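Putative GGDEF domain membrane protein (Pseudomonas fluorescens, PDB 5EUH) probably makes the second messenger c-di-GMP from two GTP molecules as a membrane-bound diguanylate cyclase, of which this is the GGDEF domain with c-di-GMP bound. Local coordinates at residues Q17-E22 / S86-E91; L35-A40 / Q140-A145; T92-A97 / I127-A132; A106-L111 / M121-G126. All blocks are in the same frame, centred on the assembly; numbering follows the deposited sequence.

Overall arrangement
All four contacts lie in one GGDEF domain, where helices pack on the two faces of a mixed sheet. Contacts 1 and 2 seat helices 12-29 and 138-154 on one face, over the neighbouring strands 84-90 and 33-40; their centres are about 12 Å apart and L19 packs on L142. Contacts 3 and 4, centres about 20 Å apart, tie the start and end of helix 94-109 to strand 123-130, contact 4 being nested within contact 3 along the chain and both within contact 2, while contact 1 crosses contact 2. Strand 33-40 lies between 84-90 and 123-130. Bound c-di-GMP meets contact 3 directly and lies about 7 Å from the side chain of A90 in contact 1.

Contact 1: residues Q17-E22 / S86-E91. With SO4 (sulfate ion), chain F.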
loop_
_atom_site.group_PDB
_atom_site.type_symbol
_atom_site.label_atom_id
_atom_site.label_comp_id
_atom_site.label_asym_id
_atom_site.label_seq_id
_atom_site.Cartn_x
_atom_site.Cartn_y
_atom_site.Cartn_z
ATOM N N GLN A 17 9.781 3.313 11.389
ATOM C CA GLN A 17 10.614 4.416 11.853
ATOM C C GLN A 17 10.290 5.705 11.112
ATOM O O GLN A 17 10.155 6.765 11.731
ATOM C CB GLN A 17 12.089 4.059 11.688
ATOM C CG GLN A 17 13.041 5.138 12.154
ATOM C CD GLN A 17 14.482 4.801 11.850
ATOM O OE1 GLN A 17 15.056 5.296 10.881
ATOM N NE2 GLN A 17 15.077 3.949 12.676
ATOM N N SER A 18 10.163 5.634 9.784
ATOM C CA SER A 18 9.843 6.825 9.008
ATOM C C SER A 18 8.459 7.359 9.347
ATOM O O SER A 18 8.245 8.576 9.340
ATOM C CB SER A 18 9.935 6.521 7.515
ATOM O OG SER A 18 11.170 5.910 7.194
ATOM N N LEU A 19 7.509 6.469 9.638
ATOM C CA LEU A 19 6.163 6.919 9.971
ATOM C C LEU A 19 6.123 7.619 11.322
ATOM O O LEU A 19 5.336 8.552 11.509
ATOM C CB LEU A 19 5.198 5.735 9.951
ATOM C CG LEU A 19 3.726 6.043 10.215
ATOM C CD1 LEU A 19 3.211 7.098 9.250
ATOM C CD2 LEU A 19 2.910 4.772 10.105
ATOM N N ARG A 20 6.956 7.189 12.272
ATOM C CA ARG A 20 7.004 7.867 13.562
ATOM C C ARG A 20 7.519 9.291 13.414
ATOM O O ARG A 20 6.985 10.219 14.030
ATOM C CB ARG A 20 7.876 7.082 14.541
ATOM C CG ARG A 20 7.210 5.842 15.102
ATOM C CD ARG A 20 8.005 5.265 16.259
ATOM N NE ARG A 20 9.254 4.655 15.822
ATOM C CZ ARG A 20 9.401 3.359 15.573
ATOM N NH1 ARG A 20 8.373 2.536 15.721
ATOM N NH2 ARG A 20 10.574 2.885 15.181
ATOM N N HIS A 21 8.559 9.483 12.600
ATOM C CA HIS A 21 9.089 10.824 12.380
ATOM C C HIS A 21 8.135 11.663 11.541
ATOM O O HIS A 21 7.909 12.840 11.840
ATOM C CB HIS A 21 10.464 10.737 11.721
ATOM C CG HIS A 21 11.534 10.230 12.635
ATOM N ND1 HIS A 21 12.503 9.337 12.229
ATOM C CD2 HIS A 21 11.787 10.491 13.939
ATOM C CE1 HIS A 21 13.304 9.069 13.244
ATOM N NE2 HIS A 21 12.893 9.758 14.294
ATOM N N GLU A 22 7.563 11.076 10.490
ATOM C CA GLU A 22 6.579 11.793 9.691
ATOM C C GLU A 22 5.319 12.101 10.486
ATOM O O GLU A 22 4.573 13.014 10.118
ATOM C CB GLU A 22 6.227 10.985 8.445
ATOM C CG GLU A 22 5.692 11.825 7.308
ATOM C CD GLU A 22 6.732 12.781 6.759
ATOM O OE1 GLU A 22 6.448 13.994 6.686
ATOM O OE2 GLU A 22 7.831 12.316 6.392
ATOM N N SER A 86 2.935 -1.364 2.428
ATOM C CA SER A 86 2.484 -0.152 3.091
ATOM C C SER A 86 3.242 1.039 2.526
ATOM O O SER A 86 4.458 0.974 2.327
ATOM C CB SER A 86 2.693 -0.241 4.604
ATOM O OG SER A 86 2.027 0.814 5.272
ATOM N N VAL A 87 2.519 2.123 2.247
ATOM C CA VAL A 87 3.116 3.337 1.708
ATOM C C VAL A 87 2.705 4.519 2.575
ATOM O O VAL A 87 1.578 4.573 3.083
ATOM C CB VAL A 87 2.731 3.568 0.226
ATOM C CG1 VAL A 87 2.204 2.286 -0.404
ATOM C CG2 VAL A 87 1.723 4.697 0.072
ATOM N N ILE A 88 3.636 5.448 2.776
ATOM C CA ILE A 88 3.375 6.696 3.481
ATOM C C ILE A 88 3.166 7.785 2.443
ATOM O O ILE A 88 3.955 7.915 1.500
ATOM C CB ILE A 88 4.531 7.064 4.428
ATOM C CG1 ILE A 88 4.808 5.935 5.415
ATOM C CG2 ILE A 88 4.212 8.343 5.181
ATOM C CD1 ILE A 88 5.963 6.225 6.345
ATOM N N LEU A 89 2.102 8.560 2.608
ATOM C CA LEU A 89 1.782 9.674 1.723
ATOM C C LEU A 89 1.726 10.922 2.588
ATOM O O LEU A 89 0.650 11.380 2.971
ATOM C CB LEU A 89 0.475 9.439 0.992
ATOM C CG LEU A 89 0.388 8.189 0.119
ATOM C CD1 LEU A 89 -1.018 8.033 -0.424
ATOM C CD2 LEU A 89 1.396 8.259 -1.012
ATOM N N ALA A 90 2.895 11.465 2.906
ATOM C CA ALA A 90 2.950 12.675 3.710
ATOM C C ALA A 90 2.422 13.859 2.915
ATOM O O ALA A 90 2.589 13.935 1.695
ATOM C CB ALA A 90 4.376 12.947 4.172
ATOM N N GLU A 91 1.768 14.779 3.623
ATOM C CA GLU A 91 1.213 15.996 3.031
ATOM C C GLU A 91 0.274 15.670 1.873
ATOM O O GLU A 91 0.237 16.370 0.860
ATOM C CB GLU A 91 2.327 16.946 2.596
ATOM C CG GLU A 91 3.335 17.205 3.697
ATOM C CD GLU A 91 4.335 18.275 3.339
ATOM O OE1 GLU A 91 4.243 18.820 2.220
ATOM O OE2 GLU A 91 5.208 18.571 4.181
HETATM S S SO4 F . 12.735 6.078 16.493
HETATM O O1 SO4 F . 11.774 7.169 16.358
HETATM O O2 SO4 F . 13.997 6.465 15.871
HETATM O O3 SO4 F . 12.954 5.792 17.907
HETATM O O4 SO4 F . 12.213 4.888 15.832
#
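Sulfate O4 takes two hydrogen bonds from R20, 3.0 Å from NE and 2.7 Å from NH2, on the outer side of a helix whose L19 and E22 rest on I88 and A90. The anion sits at the edge of the guanidinium, near its plane, and probably comes from the crystallisation liquor; both bonds are bent, with an N-H...O4 angle of 143° at NH2. On the inner side, I88 reaches out with an extended arm, and its CD1 lies 3.7 Å from L19 CB and 3.6 Å from L19 N, so this methyl meets the helix backbone as much as a side chain. In the GGDEF fold this is helix 12-29 laid on strand 84-90 of the central sheet; the axes of the two short segments approach to 9.8 Å and are inclined by 20°. Farther along, E22 bends at chi2 (66°) and brings OE1 to 3.4 Å from A90 CB, a polar end over an apolar methyl. S18 adds its CB at 4.2 Å from I88 CD1 while its hydroxyl bonds back to M14 O. The side chain of A90 lies about 5 Å from that of D75, which binds c-di-GMP.

Contact 2: residues L35-A40 / Q140-A145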
loop_
_atom_site.group_PDB
_atom_site.type_symbol
_atom_site.label_atom_id
_atom_site.label_comp_id
_atom_site.label_asym_id
_atom_site.label_seq_id
_atom_site.Cartn_x
_atom_site.Cartn_y
_atom_site.Cartn_z
ATOM N N LEU A 35 -2.177 6.937 4.813
ATOM C CA LEU A 35 -1.568 5.619 4.758
ATOM C C LEU A 35 -2.281 4.762 3.724
ATOM O O LEU A 35 -3.481 4.916 3.488
ATOM C CB LEU A 35 -1.625 4.918 6.116
ATOM C CG LEU A 35 -0.367 4.935 6.977
ATOM C CD1 LEU A 35 0.046 6.358 7.299
ATOM C CD2 LEU A 35 -0.617 4.144 8.245
ATOM N N LEU A 36 -1.528 3.852 3.112
ATOM C CA LEU A 36 -2.072 2.869 2.187
ATOM C C LEU A 36 -1.612 1.487 2.615
ATOM O O LEU A 36 -0.419 1.273 2.849
ATOM C CB LEU A 36 -1.629 3.131 0.744
ATOM C CG LEU A 36 -2.001 4.441 0.054
ATOM C CD1 LEU A 36 -1.689 4.332 -1.427
ATOM C CD2 LEU A 36 -3.457 4.787 0.271
ATOM N N MET A 37 -2.554 0.556 2.720
ATOM C CA MET A 37 -2.255 -0.849 2.962
ATOM C C MET A 37 -2.678 -1.633 1.731
ATOM O O MET A 37 -3.859 -1.646 1.378
ATOM C CB MET A 37 -2.970 -1.364 4.208
ATOM C CG MET A 37 -2.526 -0.701 5.491
ATOM S SD MET A 37 -0.848 -1.144 5.962
ATOM C CE MET A 37 -0.715 -0.246 7.505
ATOM N N ILE A 38 -1.715 -2.274 1.080
ATOM C CA ILE A 38 -1.923 -2.904 -0.218
ATOM C C ILE A 38 -1.578 -4.378 -0.081
ATOM O O ILE A 38 -0.400 -4.741 0.031
ATOM C CB ILE A 38 -1.078 -2.239 -1.312
ATOM C CG1 ILE A 38 -1.339 -0.732 -1.332
ATOM C CG2 ILE A 38 -1.380 -2.857 -2.663
ATOM C CD1 ILE A 38 -0.413 0.036 -2.229
ATOM N N ASP A 39 -2.599 -5.225 -0.096
ATOM C CA ASP A 39 -2.436 -6.664 0.009
ATOM C C ASP A 39 -2.803 -7.312 -1.319
ATOM O O ASP A 39 -3.734 -6.872 -1.998
ATOM C CB ASP A 39 -3.311 -7.227 1.131
ATOM C CG ASP A 39 -2.820 -8.566 1.641
ATOM O OD1 ASP A 39 -2.880 -9.553 0.881
ATOM O OD2 ASP A 39 -2.384 -8.636 2.808
ATOM N N ALA A 40 -2.059 -8.350 -1.691
ATOM C CA ALA A 40 -2.355 -9.094 -2.906
ATOM C C ALA A 40 -3.537 -10.026 -2.680
ATOM O O ALA A 40 -3.671 -10.636 -1.615
ATOM C CB ALA A 40 -1.132 -9.892 -3.358
ATOM N N GLN A 140 -3.833 4.406 16.135
ATOM C CA GLN A 140 -5.178 4.424 15.579
ATOM C C GLN A 140 -5.159 4.688 14.079
ATOM O O GLN A 140 -6.030 4.196 13.355
ATOM C CB GLN A 140 -6.026 5.469 16.303
ATOM C CG GLN A 140 -5.994 5.321 17.813
ATOM C CD GLN A 140 -7.003 6.200 18.518
ATOM O OE1 GLN A 140 -6.867 7.422 18.551
ATOM N NE2 GLN A 140 -8.025 5.578 19.089
ATOM N N LEU A 141 -4.176 5.453 13.599
ATOM C CA LEU A 141 -4.050 5.699 12.167
ATOM C C LEU A 141 -3.676 4.423 11.423
ATOM O O LEU A 141 -4.244 4.118 10.369
ATOM C CB LEU A 141 -3.010 6.790 11.917
ATOM C CG LEU A 141 -2.841 7.242 10.468
ATOM C CD1 LEU A 141 -3.996 8.133 10.053
ATOM C CD2 LEU A 141 -1.516 7.948 10.279
ATOM N N LEU A 142 -2.711 3.671 11.954
ATOM C CA LEU A 142 -2.348 2.395 11.350
ATOM C C LEU A 142 -3.483 1.388 11.464
ATOM O O LEU A 142 -3.694 0.575 10.557
ATOM C CB LEU A 142 -1.083 1.848 12.006
ATOM C CG LEU A 142 0.238 2.511 11.621
ATOM C CD1 LEU A 142 1.123 2.683 12.842
ATOM C CD2 LEU A 142 0.943 1.677 10.567
ATOM N N PHE A 143 -4.222 1.428 12.574
ATOM C CA PHE A 143 -5.324 0.492 12.766
ATOM C C PHE A 143 -6.430 0.725 11.746
ATOM O O PHE A 143 -7.012 -0.231 11.222
ATOM C CB PHE A 143 -5.870 0.615 14.190
ATOM C CG PHE A 143 -6.867 -0.448 14.555
ATOM C CD1 PHE A 143 -8.217 -0.268 14.305
ATOM C CD2 PHE A 143 -6.455 -1.621 15.159
ATOM C CE1 PHE A 143 -9.133 -1.242 14.642
ATOM C CE2 PHE A 143 -7.369 -2.596 15.499
ATOM C CZ PHE A 143 -8.709 -2.407 15.240
ATOM N N ALA A 144 -6.737 1.990 11.452
ATOM C CA ALA A 144 -7.816 2.287 10.518
ATOM C C ALA A 144 -7.476 1.855 9.097
ATOM O O ALA A 144 -8.381 1.584 8.302
ATOM C CB ALA A 144 -8.144 3.777 10.555
ATOM N N ALA A 145 -6.189 1.786 8.758
ATOM C CA ALA A 145 -5.812 1.406 7.402
ATOM C C ALA A 145 -5.862 -0.103 7.205
ATOM O O ALA A 145 -6.301 -0.577 6.152
ATOM C CB ALA A 145 -4.423 1.945 7.068
#
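L35 spreads its two methyls between two successive leucines of helix 138-154: CD1 lies 3.7 Å from L141 CD2, and CD2 lies 3.7 Å from L142 CD2. The two leucines differ in their first torsion. L141 has CG anti to its backbone N (chi1 -175°), L142 has CG anti to the carbonyl carbon, and though neither CB faces the strand, each leucine brings CD2 to it. Two residues on, M37 points the same way as L35 and folds at chi2 (-69°). The bend sets its CG 3.6 Å from A145 CB and carries the thioether along the helix, until CE stands 4.0 Å from L142 CD2. L142 CD2 is thereby touched by both strand side chains. A145, with nothing beyond CB, lets the two backbones close to 6.1 Å between M37 CA and A145 CA, and its methyl also reaches L35 CB at 4.2 Å. Strand 33-40 lies inside the sheet of the GGDEF domain, between 84-90 and 123-130, and helix 138-154 crosses it at 39° between the two segment axes. L19 of helix 12-29 packs on both L35 and L142 and continues this apolar layer. No hydrogen bond joins the two segments, so their fit probably rests on side-chain shape, with a directional tie beside it from L141 O to S128 OG on strand 123-130.

Contact 3: residues T92-A97 / I127-A132; sequences TDSVGA and ISTWTA. With C2E (9,9'-[(2R,3R,3aS,5S,7aR,9R,10R,10aS,12S,14aR)-3,5,10,12-tetrahydroxy-5,12-dioxidooctahydro-2H,7H-difuro[3,2-d:3',2'-j][1,3,7,9,2,8]tetraoxadiphosphacyclododecine-2,9-diyl]bis(2-amino-1,9-dihydro-6H-purin-6-one)), chain E.
Although S94 and T129 both carry hydroxyls, it is the CB of S94 that faces T129 OG1, 3.6 Å away. The S94 hydroxyl is turned anti to its backbone N (chi1 -176°), and T129 OG1 is bonded instead to S34 OG on the adjoining strand 33-40. T129 CG2 lies beneath the first turn of helix 94-109, 3.8 Å from S94 N. One turn on, A97 CB meets I127 CG2 at 3.9 Å, while I127 CD1 reaches back to A97 O. D93 is the N-cap of this helix: its OD1 accepts from G96 N at 3.0 Å, the donor lying 46° out of the carboxylate plane. Just ahead of the cap, T92 OG1 receives N21 of a c-di-GMP guanine at 2.9 Å in a nearly straight bond (172°), and the same hydroxyl is bonded to A90 O. R72 and D75, spaced as in the RxxD motif of the inhibitory site of diguanylate cyclases, also bind the ligand, consistent with product inhibition. No hydrogen bond runs directly between the segments, but S34 OG, bonded to both T92 O and T129 OG1, bridges them, which probably helps to tie the ligand-binding turn to the sheet.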
loop_
_atom_site.group_PDB
_atom_site.type_symbol
_atom_site.label_atom_id
_atom_site.label_comp_id
_atom_site.label_asym_id
_atom_site.label_seq_id
_atom_site.Cartn_x
_atom_site.Cartn_y
_atom_site.Cartn_z
ATOM N N THR A 92 -0.489 14.590 2.028
ATOM C CA THR A 92 -1.473 14.154 1.048
ATOM C C THR A 92 -2.799 13.936 1.759
ATOM O O THR A 92 -2.854 13.215 2.759
ATOM C CB THR A 92 -1.030 12.865 0.351
ATOM O OG1 THR A 92 0.229 13.077 -0.298
ATOM C CG2 THR A 92 -2.058 12.435 -0.678
ATOM N N ASP A 93 -3.859 14.560 1.253
ATOM C CA ASP A 93 -5.169 14.431 1.872
ATOM C C ASP A 93 -5.843 13.139 1.414
ATOM O O ASP A 93 -5.317 12.392 0.585
ATOM C CB ASP A 93 -6.031 15.654 1.562
ATOM C CG ASP A 93 -6.420 15.743 0.100
ATOM O OD1 ASP A 93 -5.751 15.113 -0.744
ATOM O OD2 ASP A 93 -7.398 16.456 -0.208
ATOM N N SER A 94 -7.031 12.874 1.963
ATOM C CA SER A 94 -7.711 11.614 1.680
ATOM C C SER A 94 -8.127 11.521 0.218
ATOM O O SER A 94 -8.065 10.443 -0.382
ATOM C CB SER A 94 -8.925 11.458 2.595
ATOM O OG SER A 94 -9.552 10.203 2.397
ATOM N N VAL A 95 -8.547 12.642 -0.372
ATOM C CA VAL A 95 -9.008 12.632 -1.759
ATOM C C VAL A 95 -7.875 12.231 -2.694
ATOM O O VAL A 95 -8.043 11.377 -3.572
ATOM C CB VAL A 95 -9.585 14.007 -2.138
ATOM C CG1 VAL A 95 -10.141 13.978 -3.552
ATOM C CG2 VAL A 95 -10.652 14.425 -1.143
ATOM N N GLY A 96 -6.703 12.846 -2.522
ATOM C CA GLY A 96 -5.568 12.507 -3.360
ATOM C C GLY A 96 -5.044 11.109 -3.115
ATOM O O GLY A 96 -4.545 10.460 -4.040
ATOM N N ALA A 97 -5.151 10.623 -1.876
ATOM C CA ALA A 97 -4.712 9.266 -1.575
ATOM C C ALA A 97 -5.569 8.231 -2.290
ATOM O O ALA A 97 -5.063 7.173 -2.680
ATOM C CB ALA A 97 -4.735 9.030 -0.066
ATOM N N ILE A 127 -7.233 2.686 3.151
ATOM C CA ILE A 127 -6.705 4.032 3.304
ATOM C C ILE A 127 -7.161 4.605 4.638
ATOM O O ILE A 127 -8.335 4.488 5.006
ATOM C CB ILE A 127 -7.155 4.957 2.151
ATOM C CG1 ILE A 127 -6.947 4.287 0.795
ATOM C CG2 ILE A 127 -6.422 6.288 2.217
ATOM C CD1 ILE A 127 -7.200 5.208 -0.369
ATOM N N SER A 128 -6.230 5.228 5.356
ATOM C CA SER A 128 -6.538 6.065 6.506
ATOM C C SER A 128 -5.826 7.399 6.330
ATOM O O SER A 128 -4.852 7.508 5.584
ATOM C CB SER A 128 -6.125 5.408 7.828
ATOM O OG SER A 128 -4.723 5.253 7.907
ATOM N N THR A 129 -6.321 8.421 7.023
ATOM C CA THR A 129 -5.812 9.775 6.831
ATOM C C THR A 129 -5.953 10.572 8.116
ATOM O O THR A 129 -7.048 10.661 8.678
ATOM C CB THR A 129 -6.557 10.489 5.700
ATOM O OG1 THR A 129 -6.486 9.706 4.505
ATOM C CG2 THR A 129 -5.950 11.860 5.442
ATOM N N TRP A 130 -4.848 11.159 8.565
ATOM C CA TRP A 130 -4.858 12.075 9.697
ATOM C C TRP A 130 -4.967 13.503 9.181
ATOM O O TRP A 130 -4.294 13.869 8.216
ATOM C CB TRP A 130 -3.592 11.911 10.539
ATOM C CG TRP A 130 -3.491 12.890 11.663
ATOM C CD1 TRP A 130 -3.929 12.715 12.941
ATOM C CD2 TRP A 130 -2.914 14.199 11.612
ATOM N NE1 TRP A 130 -3.664 13.834 13.689
ATOM C CE2 TRP A 130 -3.040 14.761 12.896
ATOM C CE3 TRP A 130 -2.303 14.953 10.604
ATOM C CZ2 TRP A 130 -2.579 16.038 13.199
ATOM C CZ3 TRP A 130 -1.850 16.217 10.906
ATOM C CH2 TRP A 130 -1.989 16.749 12.190
ATOM N N THR A 131 -5.821 14.302 9.811
ATOM C CA THR A 131 -5.956 15.705 9.460
ATOM C C THR A 131 -5.703 16.561 10.693
ATOM O O THR A 131 -5.673 16.067 11.822
ATOM C CB THR A 131 -7.335 16.013 8.861
ATOM O OG1 THR A 131 -8.354 15.793 9.843
ATOM C CG2 THR A 131 -7.598 15.132 7.648
ATOM N N ALA A 132 -5.520 17.862 10.460
ATOM C CA ALA A 132 -5.018 18.743 11.511
ATOM C C ALA A 132 -5.965 18.840 12.702
ATOM O O ALA A 132 -5.521 19.103 13.825
ATOM C CB ALA A 132 -4.748 20.132 10.942
HETATM P P1 C2E E . -2.381 17.535 -6.710
HETATM O O2P C2E E . -3.349 18.689 -6.652
HETATM O O1P C2E E . -1.115 17.570 -5.892
HETATM O "O5'" C2E E . -1.978 17.249 -8.242
HETATM C "C5'" C2E E . -2.476 18.099 -9.270
HETATM C "C4'" C2E E . -1.957 17.681 -10.640
HETATM O "O4'" C2E E . -0.795 18.454 -10.941
HETATM C "C3'" C2E E . -1.539 16.220 -10.733
HETATM O "O3'" C2E E . -2.557 15.408 -11.301
HETATM C "C2'" C2E E . -0.363 16.246 -11.679
HETATM O "O2'" C2E E . -0.802 15.949 -13.008
HETATM C "C1'" C2E E . 0.167 17.663 -11.634
HETATM N N9 C2E E . 1.414 17.624 -10.845
HETATM C C8 C2E E . 1.542 18.011 -9.565
HETATM N N7 C2E E . 2.815 17.839 -9.138
HETATM C C5 C2E E . 3.521 17.328 -10.161
HETATM C C6 C2E E . 4.919 16.912 -10.388
HETATM O O6 C2E E . 5.769 17.004 -9.478
HETATM N N1 C2E E . 5.242 16.435 -11.596
HETATM C C2 C2E E . 4.348 16.323 -12.596
HETATM N N2 C2E E . 4.760 15.827 -13.789
HETATM N N3 C2E E . 3.050 16.688 -12.455
HETATM C C4 C2E E . 2.592 17.187 -11.285
HETATM P P11 C2E E . -2.717 13.875 -10.833
HETATM O O21 C2E E . -4.078 13.382 -11.264
HETATM O O11 C2E E . -1.483 13.104 -11.230
HETATM O O5A C2E E . -2.709 14.039 -9.236
HETATM C C5A C2E E . -3.897 13.820 -8.486
HETATM C C4A C2E E . -3.580 13.880 -7.000
HETATM O O4A C2E E . -2.963 12.656 -6.620
HETATM C C3A C2E E . -2.566 14.952 -6.642
HETATM O O3A C2E E . -3.171 16.193 -6.315
HETATM C C2A C2E E . -1.845 14.382 -5.443
HETATM O O2A C2E E . -2.512 14.770 -4.242
HETATM C C1A C2E E . -1.979 12.888 -5.617
HETATM N N91 C2E E . -0.705 12.332 -6.107
HETATM C C81 C2E E . -0.443 11.986 -7.377
HETATM N N71 C2E E . 0.816 11.501 -7.489
HETATM C C51 C2E E . 1.372 11.537 -6.267
HETATM C C61 C2E E . 2.675 11.174 -5.677
HETATM O O61 C2E E . 3.585 10.699 -6.387
HETATM N N11 C2E E . 2.841 11.370 -4.365
HETATM C C21 C2E E . 1.879 11.879 -3.575
HETATM N N21 C2E E . 2.129 12.047 -2.253
HETATM N N31 C2E E . 0.663 12.235 -4.052
HETATM C C41 C2E E . 0.364 12.088 -5.361
#

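Contact 4: residues A106-L111 / M121-G126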
loop_
_atom_site.group_PDB
_atom_site.type_symbol
_atom_site.label_atom_id
_atom_site.label_comp_id
_atom_site.label_asym_id
_atom_site.label_seq_id
_atom_site.Cartn_x
_atom_site.Cartn_y
_atom_site.Cartn_z
ATOM N N ALA A 106 -5.997 -0.222 -10.555
ATOM C CA ALA A 106 -6.306 -0.430 -11.965
ATOM C C ALA A 106 -5.099 -0.965 -12.725
ATOM O O ALA A 106 -5.243 -1.814 -13.610
ATOM C CB ALA A 106 -6.800 0.873 -12.590
ATOM N N ALA A 107 -3.901 -0.484 -12.389
ATOM C CA ALA A 107 -2.707 -0.912 -13.110
ATOM C C ALA A 107 -2.392 -2.378 -12.845
ATOM O O ALA A 107 -1.975 -3.103 -13.757
ATOM C CB ALA A 107 -1.521 -0.029 -12.730
ATOM N N VAL A 108 -2.576 -2.831 -11.605
ATOM C CA VAL A 108 -2.327 -4.231 -11.280
ATOM C C VAL A 108 -3.328 -5.129 -11.993
ATOM O O VAL A 108 -2.982 -6.215 -12.472
ATOM C CB VAL A 108 -2.370 -4.432 -9.754
ATOM C CG1 VAL A 108 -2.264 -5.909 -9.398
ATOM C CG2 VAL A 108 -1.265 -3.634 -9.088
ATOM N N GLU A 109 -4.584 -4.685 -12.083
ATOM C CA GLU A 109 -5.608 -5.474 -12.756
ATOM C C GLU A 109 -5.286 -5.655 -14.234
ATOM O O GLU A 109 -5.550 -6.718 -14.809
ATOM C CB GLU A 109 -6.969 -4.806 -12.576
ATOM C CG GLU A 109 -8.143 -5.626 -13.062
ATOM C CD GLU A 109 -9.461 -4.912 -12.854
ATOM O OE1 GLU A 109 -9.453 -3.667 -12.761
ATOM O OE2 GLU A 109 -10.504 -5.594 -12.777
ATOM N N GLN A 110 -4.706 -4.635 -14.862
ATOM C CA GLN A 110 -4.382 -4.677 -16.282
ATOM C C GLN A 110 -2.997 -5.243 -16.565
ATOM O O GLN A 110 -2.582 -5.264 -17.727
ATOM C CB GLN A 110 -4.485 -3.275 -16.889
ATOM C CG GLN A 110 -5.793 -2.563 -16.601
ATOM C CD GLN A 110 -6.998 -3.287 -17.165
ATOM O OE1 GLN A 110 -6.895 -4.034 -18.138
ATOM N NE2 GLN A 110 -8.155 -3.066 -16.552
ATOM N N LEU A 111 -2.271 -5.697 -15.540
ATOM C CA LEU A 111 -0.931 -6.227 -15.768
ATOM C C LEU A 111 -0.955 -7.493 -16.613
ATOM O O LEU A 111 0.025 -7.796 -17.300
ATOM C CB LEU A 111 -0.235 -6.498 -14.435
ATOM C CG LEU A 111 0.528 -5.328 -13.818
ATOM C CD1 LEU A 111 1.191 -5.749 -12.519
ATOM C CD2 LEU A 111 1.561 -4.793 -14.796
ATOM N N MET A 121 -4.394 -10.777 -11.883
ATOM C CA MET A 121 -4.114 -10.490 -10.485
ATOM C C MET A 121 -4.770 -9.174 -10.099
ATOM O O MET A 121 -4.921 -8.274 -10.930
ATOM C CB MET A 121 -2.607 -10.428 -10.231
ATOM C CG MET A 121 -2.224 -10.465 -8.775
ATOM S SD MET A 121 -0.447 -10.627 -8.570
ATOM C CE MET A 121 -0.392 -11.479 -6.999
ATOM N N THR A 122 -5.161 -9.075 -8.831
ATOM C CA THR A 122 -5.754 -7.862 -8.289
ATOM C C THR A 122 -5.166 -7.594 -6.912
ATOM O O THR A 122 -4.471 -8.433 -6.334
ATOM C CB THR A 122 -7.280 -7.962 -8.198
ATOM O OG1 THR A 122 -7.638 -9.053 -7.342
ATOM C CG2 THR A 122 -7.896 -8.178 -9.574
ATOM N N VAL A 123 -5.450 -6.404 -6.389
ATOM C CA VAL A 123 -5.006 -6.001 -5.061
ATOM C C VAL A 123 -6.161 -5.321 -4.343
ATOM O O VAL A 123 -7.053 -4.739 -4.967
ATOM C CB VAL A 123 -3.779 -5.058 -5.108
ATOM C CG1 VAL A 123 -2.552 -5.791 -5.626
ATOM C CG2 VAL A 123 -4.079 -3.828 -5.956
ATOM N N SER A 124 -6.139 -5.404 -3.018
ATOM C CA SER A 124 -7.081 -4.699 -2.163
ATOM C C SER A 124 -6.324 -3.636 -1.381
ATOM O O SER A 124 -5.192 -3.863 -0.946
ATOM C CB SER A 124 -7.791 -5.663 -1.210
ATOM O OG SER A 124 -8.387 -6.734 -1.921
ATOM N N ILE A 125 -6.944 -2.471 -1.211
ATOM C CA ILE A 125 -6.271 -1.301 -0.663
ATOM C C ILE A 125 -7.137 -0.695 0.431
ATOM O O ILE A 125 -8.339 -0.487 0.236
ATOM C CB ILE A 125 -5.972 -0.258 -1.758
ATOM C CG1 ILE A 125 -5.032 -0.844 -2.814
ATOM C CG2 ILE A 125 -5.356 0.992 -1.156
ATOM C CD1 ILE A 125 -4.747 0.089 -3.961
ATOM N N GLY A 126 -6.528 -0.412 1.572
ATOM C CA GLY A 126 -7.180 0.326 2.647
ATOM C C GLY A 126 -6.466 1.621 2.901
ATOM O O GLY A 126 -5.231 1.682 2.880
#
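Where helix 94-109 ends and, after the short helix 111-114, the chain comes back to enter strand 123-130, V108 and E109 lie against M121, T122 and V123. V108 points at the strand and holds CG1 anti to its backbone N (chi1 174°), which places that methyl 3.8 Å from V123 CG1; the two valines cross at about a right angle. The same V108 methyl passes over the backbone of T122, 4.2 Å from its CA. Beside it the chains meet through main-chain atoms, with E109 CA directing its hydrogen at M121 O across 3.4 Å (angle at H 158°). V108 O comes near the same carbonyl oxygen, but both are acceptors; V108 O is bonded to L111 N at 3.2 Å, in the turn that follows the helix. In the GGDEF domain the end of helix 94-109 here lies on the sheet face opposite helices 12-29 and 138-154: V108 also packs on L62 of helix 52-69, M121 reaches A58 of that helix, and V123 rests on I38 of the adjoining strand. At the margin E109 runs out extended (chi2 180°), the CG grazing T122 CG2 at 4.3 Å before the carboxylate forms a salt bridge with R105. T122 turns its CB away from the helix, and its OG1 is hydrogen-bonded to D41 OD2, beyond the end of strand 33-40.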